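Local coordinates for BH2851 (Bacillus halodurans, PDB 2GFG), which is of unknown function but, as a CYTH-family protein and putative adenylate cyclase, probably acts on phosphate-containing substrates such as nucleotides or polyphosphates, at residues A[109-113]-A[114-118]; A[100-103]-A[104-108]. All blocks are in the same frame, centred on the assembly; numbering follows the deposited sequence.

Read from the N terminus, the chain meets contact 2 first: segments 100-103 and 104-108 are successive turns of helix 101-108, which packs against strands of the antiparallel barrel. Contact 1 follows directly, where 109-113 leaves that helix and turns through 114-118 into strand 117-131. The two are in series, neither nesting nor crossing, and their centres lie about 11 Å apart. Each is local and closes a turn rather than a long loop. The connection folds back on the helix: Ile113 rests on Met103 and Arg107, while Leu116 meets Leu106. A short excursion between helix and strand is thus fastened to the helix it has just left.

Contact 1: A[109-113]-A[114-118]; sequences LSIPI and SQLKH
Pro112 and Ile113 offer their carbonyls to Gln115 and Leu116 in a tight 3-10 turn: Gln115 N donates to Pro112 O at 3.0 Å and Leu116 N to Ile113 O at 3.1 Å. Both N-H groups approach from well above the carbonyl planes, the second by 69°, so neither bond lies on a lone pair, and both are moderately bent. Beside this short spiral the ring of Pro112 lies against the start of the Gln115 side chain, with Pro112 CG 3.8 Å from Gln115 CG. The first torsion of Gln115 (chi1 -62°) sets CG anti to the carbonyl carbon, against the proline ring, and the bend at chi2 carries the amide away from it. On the buried side Leu116 reaches back toward the preceding residues. Its CD1 branch comes to 4.0 Å from Ile111 CG2, the two side chains meeting at about a right angle, and lies more loosely near Ile113 CG1. Leu48 of helix 47-50 touches both Ile111 and Leu116, and Phe97 lies against Ile113 and Leu116. Just upstream, Ser110, with its positive phi, is the C-prime residue of the Schellman motif that ends helix 101-108. The chemistry is therefore divided: two backbone bonds between residues three apart set the turn, while branched aliphatic groups pack its buried side against Leu48 and Phe97 before strand 117-131 begins.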
loop_
_atom_site.group_PDB
_atom_site.type_symbol
_atom_site.label_atom_id
_atom_site.label_comp_id
_atom_site.label_asym_id
_atom_site.label_seq_id
_atom_site.Cartn_x
_atom_site.Cartn_y
_atom_site.Cartn_z
ATOM N N LEU A 109 -4.174 -18.936 -6.462
ATOM C CA LEU A 109 -3.585 -18.262 -7.644
ATOM C C LEU A 109 -2.418 -19.068 -8.287
ATOM O O LEU A 109 -1.771 -18.583 -9.218
ATOM C CB LEU A 109 -3.093 -16.851 -7.258
ATOM C CG LEU A 109 -4.177 -15.835 -6.862
ATOM C CD1 LEU A 109 -3.544 -14.588 -6.287
ATOM C CD2 LEU A 109 -5.081 -15.481 -8.049
ATOM N N SER A 110 -2.182 -20.297 -7.791
ATOM C CA SER A 110 -1.074 -21.177 -8.275
ATOM C C SER A 110 0.322 -20.528 -8.108
ATOM O O SER A 110 1.235 -20.763 -8.910
ATOM C CB SER A 110 -1.308 -21.626 -9.737
ATOM O OG SER A 110 -2.395 -22.532 -9.823
ATOM N N ILE A 111 0.480 -19.760 -7.030
ATOM C CA ILE A 111 1.753 -19.131 -6.700
ATOM C C ILE A 111 2.599 -20.137 -5.934
ATOM O O ILE A 111 2.185 -20.600 -4.879
ATOM C CB ILE A 111 1.560 -17.868 -5.800
ATOM C CG1 ILE A 111 0.612 -16.854 -6.456
ATOM C CG2 ILE A 111 2.931 -17.207 -5.480
ATOM C CD1 ILE A 111 1.185 -16.154 -7.697
ATOM N N PRO A 112 3.794 -20.501 -6.474
ATOM C CA PRO A 112 4.669 -21.391 -5.712
ATOM C C PRO A 112 5.280 -20.657 -4.505
ATOM O O PRO A 112 6.140 -19.794 -4.678
ATOM C CB PRO A 112 5.742 -21.781 -6.731
ATOM C CG PRO A 112 5.786 -20.634 -7.682
ATOM C CD PRO A 112 4.389 -20.124 -7.776
ATOM N N ILE A 113 4.775 -20.966 -3.303
ATOM C CA ILE A 113 5.214 -20.292 -2.055
ATOM C C ILE A 113 6.708 -20.517 -1.760
ATOM O O ILE A 113 7.380 -19.628 -1.212
ATOM C CB ILE A 113 4.325 -20.727 -0.818
ATOM C CG1 ILE A 113 2.911 -20.116 -0.928
ATOM C CG2 ILE A 113 4.970 -20.311 0.524
ATOM C CD1 ILE A 113 1.879 -21.063 -1.422
ATOM N N SER A 114 7.227 -21.678 -2.162
ATOM C CA SER A 114 8.666 -21.990 -2.026
ATOM C C SER A 114 9.567 -21.056 -2.872
ATOM O O SER A 114 10.773 -20.989 -2.643
ATOM C CB SER A 114 8.931 -23.435 -2.428
ATOM O OG SER A 114 8.738 -23.614 -3.823
ATOM N N GLN A 115 8.978 -20.402 -3.885
ATOM C CA GLN A 115 9.714 -19.460 -4.745
ATOM C C GLN A 115 9.615 -17.998 -4.272
ATOM O O GLN A 115 10.343 -17.133 -4.776
ATOM C CB GLN A 115 9.218 -19.569 -6.194
ATOM C CG GLN A 115 9.444 -20.938 -6.824
ATOM C CD GLN A 115 10.921 -21.313 -6.900
ATOM O OE1 GLN A 115 11.337 -22.349 -6.377
ATOM N NE2 GLN A 115 11.728 -20.437 -7.499
ATOM N N LEU A 116 8.701 -17.722 -3.330
ATOM C CA LEU A 116 8.542 -16.358 -2.782
ATOM C C LEU A 116 9.682 -16.026 -1.845
ATOM O O LEU A 116 10.150 -16.883 -1.101
ATOM C CB LEU A 116 7.208 -16.217 -2.029
ATOM C CG LEU A 116 5.936 -16.136 -2.864
ATOM C CD1 LEU A 116 4.711 -16.274 -1.968
ATOM C CD2 LEU A 116 5.882 -14.833 -3.649
ATOM N N LYS A 117 10.131 -14.772 -1.887
ATOM C CA LYS A 117 11.187 -14.295 -0.980
ATOM C C LYS A 117 11.099 -12.796 -0.758
ATOM O O LYS A 117 10.485 -12.071 -1.545
ATOM C CB LYS A 117 12.562 -14.662 -1.526
ATOM C CG LYS A 117 12.844 -14.148 -2.947
ATOM C CD LYS A 117 14.129 -14.754 -3.524
ATOM C CE LYS A 117 13.970 -16.253 -3.826
ATOM N NZ LYS A 117 15.153 -16.810 -4.551
ATOM N N HIS A 118 11.726 -12.338 0.325
ATOM C CA HIS A 118 11.766 -10.920 0.650
ATOM C C HIS A 118 12.649 -10.167 -0.364
ATOM O O HIS A 118 13.861 -10.376 -0.417
ATOM C CB HIS A 118 12.284 -10.716 2.075
ATOM C CG HIS A 118 12.289 -9.290 2.516
ATOM N ND1 HIS A 118 13.358 -8.719 3.170
ATOM C CD2 HIS A 118 11.387 -8.300 2.335
ATOM C CE1 HIS A 118 13.092 -7.448 3.415
ATOM N NE2 HIS A 118 11.903 -7.169 2.917
#

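Contact 2: A[100-103]-A[104-108]; sequences GEVM and DALRD
The side chains of Met103, a selenomethionine, and Arg107 meet one helical turn apart, crossing at a slant. CG of Met103 sits over one face of the Arg107 guanidinium, displaced toward its rim, and approaches Arg107 NH2 to 3.2 Å. Met103 CG is anti to its own backbone N (chi1 177°), and Arg107 turns at chi3 (-89°), bringing its flat group back over CG; the further bends of Met103 place the selenium. The selenium is more distant, at 4.1 Å from Arg107 CZ.

Gly100 occupies the N-cap position, and its carbonyl begins the regular helical bonding by accepting Asp104 N in the carbonyl plane at 2.9 Å. The next three i to i+4 bonds continue the pattern as far as Arg107 N to Met103 O. A water ties the first turn to the side chains: it accepts from Gly100 N at 2.7 Å, donates to Asp104 OD1, and takes a weak bond from Arg107 NH2. Asp104 also stands near Glu101, their carboxylate planes 82° apart and OE1 of Glu101 4.1 Å from OD2 of Asp104; the mutual repulsion is probably eased by the helix start, by the water at Asp104 and, weakly, by Lys4 near Glu101.

Along another side of the helix, Val102 CG1 and Leu106 CD1 stand 4.4 Å apart. Val102 and Leu106 both touch Leu55 of strand 54-60, and with Ala105 they lean on strand 63-71 through Phe66, Leu68 and Gln70; Val102 also touches Gln81 of strand 76-83, joining helix 101-108 to the barrel.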
loop_
_atom_site.group_PDB
_atom_site.type_symbol
_atom_site.label_atom_id
_atom_site.label_comp_id
_atom_site.label_asym_id
_atom_site.label_seq_id
_atom_site.Cartn_x
_atom_site.Cartn_y
_atom_site.Cartn_z
ATOM N N GLY A 100 -3.072 -19.918 6.696
ATOM C CA GLY A 100 -4.141 -18.936 6.898
ATOM C C GLY A 100 -4.729 -18.476 5.593
ATOM O O GLY A 100 -4.450 -19.049 4.540
ATOM N N GLU A 101 -5.527 -17.417 5.655
ATOM C CA GLU A 101 -6.288 -16.934 4.478
ATOM C C GLU A 101 -5.396 -16.372 3.375
ATOM O O GLU A 101 -5.745 -16.444 2.202
ATOM C CB GLU A 101 -7.321 -15.883 4.903
ATOM C CG GLU A 101 -8.483 -16.445 5.767
ATOM C CD GLU A 101 -9.521 -17.263 4.956
ATOM O OE1 GLU A 101 -9.365 -17.404 3.719
ATOM O OE2 GLU A 101 -10.503 -17.747 5.569
ATOM N N VAL A 102 -4.254 -15.797 3.757
ATOM C CA VAL A 102 -3.308 -15.246 2.784
ATOM C C VAL A 102 -2.653 -16.391 2.004
ATOM O O VAL A 102 -2.637 -16.384 0.778
ATOM C CB VAL A 102 -2.221 -14.368 3.468
ATOM C CG1 VAL A 102 -1.177 -13.901 2.452
ATOM C CG2 VAL A 102 -2.863 -13.170 4.152
HETATM N N MSE A 103 -2.135 -17.378 2.747
HETATM C CA MSE A 103 -1.558 -18.600 2.164
HETATM C C MSE A 103 -2.563 -19.280 1.222
HETATM O O MSE A 103 -2.213 -19.665 0.098
HETATM C CB MSE A 103 -1.143 -19.564 3.299
HETATM C CG MSE A 103 -0.595 -20.923 2.857
HETATM SE SE MSE A 103 1.229 -20.865 2.325
HETATM C CE MSE A 103 2.034 -20.563 4.019
ATOM N N ASP A 104 -3.818 -19.390 1.679
ATOM C CA ASP A 104 -4.897 -20.019 0.885
ATOM C C ASP A 104 -5.116 -19.304 -0.449
ATOM O O ASP A 104 -5.206 -19.942 -1.485
ATOM C CB ASP A 104 -6.210 -20.029 1.674
ATOM C CG ASP A 104 -6.178 -20.980 2.872
ATOM O OD1 ASP A 104 -5.275 -21.866 2.942
ATOM O OD2 ASP A 104 -7.067 -20.844 3.744
ATOM N N ALA A 105 -5.206 -17.974 -0.401
ATOM C CA ALA A 105 -5.416 -17.157 -1.609
ATOM C C ALA A 105 -4.219 -17.227 -2.577
ATOM O O ALA A 105 -4.399 -17.147 -3.789
ATOM C CB ALA A 105 -5.697 -15.726 -1.233
ATOM N N LEU A 106 -2.999 -17.347 -2.026
ATOM C CA LEU A 106 -1.791 -17.510 -2.855
ATOM C C LEU A 106 -1.822 -18.841 -3.592
ATOM O O LEU A 106 -1.557 -18.898 -4.798
ATOM C CB LEU A 106 -0.510 -17.419 -1.998
ATOM C CG LEU A 106 -0.131 -16.055 -1.423
ATOM C CD1 LEU A 106 1.088 -16.192 -0.540
ATOM C CD2 LEU A 106 0.123 -15.037 -2.521
ATOM N N ARG A 107 -2.182 -19.907 -2.866
ATOM C CA ARG A 107 -2.297 -21.246 -3.456
ATOM C C ARG A 107 -3.448 -21.336 -4.477
ATOM O O ARG A 107 -3.325 -22.031 -5.474
ATOM C CB ARG A 107 -2.439 -22.321 -2.355
ATOM C CG ARG A 107 -1.131 -22.532 -1.565
ATOM C CD ARG A 107 -1.111 -23.826 -0.721
ATOM N NE ARG A 107 -1.660 -23.622 0.636
ATOM C CZ ARG A 107 -1.166 -24.177 1.770
ATOM N NH1 ARG A 107 -0.026 -24.898 1.761
ATOM N NH2 ARG A 107 -1.770 -23.932 2.936
ATOM N N ASP A 108 -4.534 -20.576 -4.250
ATOM C CA ASP A 108 -5.645 -20.484 -5.246
ATOM C C ASP A 108 -5.192 -19.797 -6.558
ATOM O O ASP A 108 -5.771 -20.032 -7.613
ATOM C CB ASP A 108 -6.852 -19.730 -4.668
ATOM C CG ASP A 108 -7.567 -20.504 -3.562
ATOM O OD1 ASP A 108 -7.268 -21.706 -3.351
ATOM O OD2 ASP A 108 -8.435 -19.902 -2.896
HETATM O O HOH W 1 -3.119 -21.995 4.945
#